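Local coordinates for protein transcriptional regulator (PDB 3BPV) that probably binds DNA as a dimeric winged-helix repressor of the MarR family and so regulates transcription, at residues T28-C34 and T63-L67. Sequence-based numbering, arbitrary orientation.
Sequences TDAQVAC and TLRRL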
ATOM      1  N   THR A  28       5.792  -2.324 -11.576  1.00 15.25           N
ATOM      2  CA  THR A  28       5.191  -2.809 -10.352  1.00 15.55           C
ATOM      3  C   THR A  28       4.188  -1.757  -9.921  1.00 15.65           C
ATOM      4  O   THR A  28       4.209  -0.623 -10.415  1.00 14.87           O
ATOM      5  CB  THR A  28       6.217  -2.941  -9.233  1.00 15.98           C
ATOM      6  OG1 THR A  28       6.880  -1.680  -9.062  1.00 17.77           O
ATOM      7  CG2 THR A  28       7.229  -4.028  -9.554  1.00 17.22           C
ATOM      8  N   ASP A  29       3.328  -2.123  -8.987  1.00 15.42           N
ATOM      9  CA  ASP A  29       2.314  -1.222  -8.469  1.00 16.23           C
ATOM     10  C   ASP A  29       2.937   0.091  -7.992  1.00 16.43           C
ATOM     11  O   ASP A  29       2.448   1.171  -8.314  1.00 14.81           O
ATOM     12  CB  ASP A  29       1.590  -1.914  -7.312  1.00 21.03           C
ATOM     13  CG  ASP A  29       0.397  -1.145  -6.820  1.00 27.79           C
ATOM     14  OD1 ASP A  29       0.539   0.055  -6.511  1.00 30.83           O
ATOM     15  OD2 ASP A  29      -0.686  -1.756  -6.730  1.00 30.06           O
ATOM     16  N   ALA A  30       4.012   0.000  -7.222  1.00 14.52           N
ATOM     17  CA  ALA A  30       4.669   1.193  -6.700  1.00 14.89           C
ATOM     18  C   ALA A  30       5.153   2.115  -7.818  1.00 14.89           C
ATOM     19  O   ALA A  30       5.027   3.340  -7.724  1.00 15.43           O
ATOM     20  CB  ALA A  30       5.835   0.795  -5.801  1.00 16.23           C
ATOM     21  N   GLN A  31       5.719   1.544  -8.877  1.00 14.74           N
ATOM     22  CA  GLN A  31       6.195   2.361  -9.993  1.00 13.63           C
ATOM     23  C   GLN A  31       5.033   3.001 -10.741  1.00 14.17           C
ATOM     24  O   GLN A  31       5.116   4.161 -11.143  1.00 14.34           O
ATOM     25  CB  GLN A  31       7.008   1.525 -10.978  1.00 13.72           C
ATOM     26  CG  GLN A  31       8.341   1.037 -10.471  1.00 14.33           C
ATOM     27  CD  GLN A  31       9.039   0.203 -11.515  1.00 15.92           C
ATOM     28  OE1 GLN A  31       9.542   0.728 -12.502  1.00 18.50           O
ATOM     29  NE2 GLN A  31       9.048  -1.108 -11.316  1.00 16.10           N
ATOM     30  N   VAL A  32       3.958   2.251 -10.945  1.00 13.45           N
ATOM     31  CA  VAL A  32       2.802   2.797 -11.636  1.00 13.15           C
ATOM     32  C   VAL A  32       2.236   3.982 -10.856  1.00 14.58           C
ATOM     33  O   VAL A  32       1.890   5.007 -11.442  1.00 15.08           O
ATOM     34  CB  VAL A  32       1.700   1.726 -11.816  1.00 14.57           C
ATOM     35  CG1 VAL A  32       0.389   2.379 -12.249  1.00 16.53           C
ATOM     36  CG2 VAL A  32       2.139   0.716 -12.859  1.00 15.06           C
ATOM     37  N   ALA A  33       2.146   3.854  -9.540  1.00 14.22           N
ATOM     38  CA  ALA A  33       1.611   4.936  -8.722  1.00 13.96           C
ATOM     39  C   ALA A  33       2.449   6.193  -8.900  1.00 14.74           C
ATOM     40  O   ALA A  33       1.902   7.281  -9.085  1.00 15.66           O
ATOM     41  CB  ALA A  33       1.590   4.521  -7.254  1.00 14.33           C
ATOM     42  N   CYS A  34       3.771   6.047  -8.845  1.00 13.22           N
ATOM     43  CA  CYS A  34       4.660   7.192  -9.016  1.00 14.45           C
ATOM     44  C   CYS A  34       4.518   7.781 -10.419  1.00 13.68           C
ATOM     45  O   CYS A  34       4.444   8.999 -10.592  1.00 14.80           O
ATOM     46  CB  CYS A  34       6.117   6.784  -8.792  1.00 14.33           C
ATOM     47  SG  CYS A  34       6.553   6.553  -7.059  1.00 16.02           S
ATOM     48  N   THR A  63      12.179   3.065  -6.163  1.00 14.42           N
ATOM     49  CA  THR A  63      11.080   3.000  -7.117  1.00 14.18           C
ATOM     50  C   THR A  63      11.316   3.950  -8.295  1.00 15.03           C
ATOM     51  O   THR A  63      11.130   3.585  -9.463  1.00 15.35           O
ATOM     52  CB  THR A  63       9.754   3.362  -6.423  1.00 15.76           C
ATOM     53  OG1 THR A  63       9.519   2.436  -5.356  1.00 16.31           O
ATOM     54  CG2 THR A  63       8.594   3.314  -7.396  1.00 15.78           C
ATOM     55  N   LEU A  64      11.732   5.173  -7.989  1.00 15.49           N
ATOM     56  CA  LEU A  64      11.992   6.156  -9.025  1.00 16.41           C
ATOM     57  C   LEU A  64      13.206   5.770  -9.871  1.00 17.27           C
ATOM     58  O   LEU A  64      13.224   6.004 -11.076  1.00 18.42           O
ATOM     59  CB  LEU A  64      12.190   7.535  -8.393  1.00 16.72           C
ATOM     60  CG  LEU A  64      10.941   8.107  -7.721  1.00 17.47           C
ATOM     61  CD1 LEU A  64      11.318   9.384  -6.987  1.00 18.45           C
ATOM     62  CD2 LEU A  64       9.860   8.381  -8.763  1.00 18.58           C
ATOM     63  N   ARG A  65      14.214   5.163  -9.249  1.00 18.45           N
ATOM     64  CA  ARG A  65      15.396   4.750  -9.996  1.00 19.56           C
ATOM     65  C   ARG A  65      14.996   3.719 -11.051  1.00 20.13           C
ATOM     66  O   ARG A  65      15.471   3.762 -12.186  1.00 21.00           O
ATOM     67  CB  ARG A  65      16.448   4.168  -9.046  1.00 19.49           C
ATOM     68  CG  ARG A  65      17.795   3.906  -9.702  1.00 25.03           C
ATOM     69  CD  ARG A  65      18.835   3.475  -8.677  1.00 29.67           C
ATOM     70  NE  ARG A  65      19.037   4.494  -7.649  1.00 34.54           N
ATOM     71  CZ  ARG A  65      19.945   4.411  -6.682  1.00 36.37           C
ATOM     72  NH1 ARG A  65      20.744   3.355  -6.605  1.00 37.65           N
ATOM     73  NH2 ARG A  65      20.057   5.387  -5.792  1.00 38.43           N
ATOM     74  N   ARG A  66      14.114   2.797 -10.683  1.00 17.87           N
ATOM     75  CA  ARG A  66      13.657   1.782 -11.626  1.00 17.75           C
ATOM     76  C   ARG A  66      12.898   2.421 -12.788  1.00 17.85           C
ATOM     77  O   ARG A  66      13.062   2.016 -13.941  1.00 18.75           O
ATOM     78  CB  ARG A  66      12.773   0.757 -10.908  1.00 19.01           C
ATOM     79  CG  ARG A  66      13.531  -0.062  -9.871  1.00 24.36           C
ATOM     80  CD  ARG A  66      12.629  -1.028  -9.136  1.00 25.30           C
ATOM     81  NE  ARG A  66      12.084  -2.060 -10.012  1.00 28.40           N
ATOM     82  CZ  ARG A  66      11.301  -3.052  -9.595  1.00 27.70           C
ATOM     83  NH1 ARG A  66      10.974  -3.145  -8.314  1.00 31.11           N
ATOM     84  NH2 ARG A  66      10.852  -3.951 -10.457  1.00 28.88           N
ATOM     85  N   LEU A  67      12.071   3.422 -12.499  1.00 17.61           N
ATOM     86  CA  LEU A  67      11.321   4.085 -13.561  1.00 17.27           C
ATOM     87  C   LEU A  67      12.272   4.816 -14.491  1.00 18.74           C
ATOM     88  O   LEU A  67      12.072   4.836 -15.705  1.00 19.80           O
ATOM     89  CB  LEU A  67      10.315   5.085 -12.984  1.00 16.97           C
ATOM     90  CG  LEU A  67       9.013   4.509 -12.428  1.00 15.33           C
ATOM     91  CD1 LEU A  67       8.256   5.601 -11.693  1.00 15.63           C
ATOM     92  CD2 LEU A  67       8.178   3.926 -13.570  1.00 16.80           C
TER
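Gln31 reaches from helix 29-40 across the flank of helix 57-69, its chain extended beyond CG, and meets Arg66 at about a right angle. Gln31 NE2 lies over one face of the guanidinium, offset toward its rim and 3.4 Å from Arg66 CZ, with the two planes turned 43° apart. The amide nitrogen and the guanidinium nitrogens are all donors, so they pack without a hydrogen bond; Gln31 NE2 instead bonds Thr28 OG1 (3.2 Å), nearly in the amide plane, and the carbonyl oxygen of Asn26. The same Thr28 oxygen weakly N-caps the helix through Gln31 N. The two helix segments cross at 79°, illustrating how the MarR winged helix sets its presumed DNA-recognition helix, 57-69, against helix 29-40. A leucine here in place of Gln31 would probably deprive Thr28 OG1 and the Asn26 carbonyl of the side-chain NH2 and leave the Arg66 guanidinium freer to turn. Deeper in, chi1 of -60° sets Thr63 OG1 beside the backbone nitrogen, where it bonds to the carbonyl oxygen of Thr59, and leaves CG2 anti to that nitrogen, against helix 29-40 and 3.7 Å from Gln31 CA. Leu67 slides past Gln31 in the opposite direction, Leu67 CD2 lying 3.7 Å from Gln31 CB, while its CD1 meets Cys34 CB at 3.8 Å. Leu49 and Phe53 of helix 46-53 pack on Cys34.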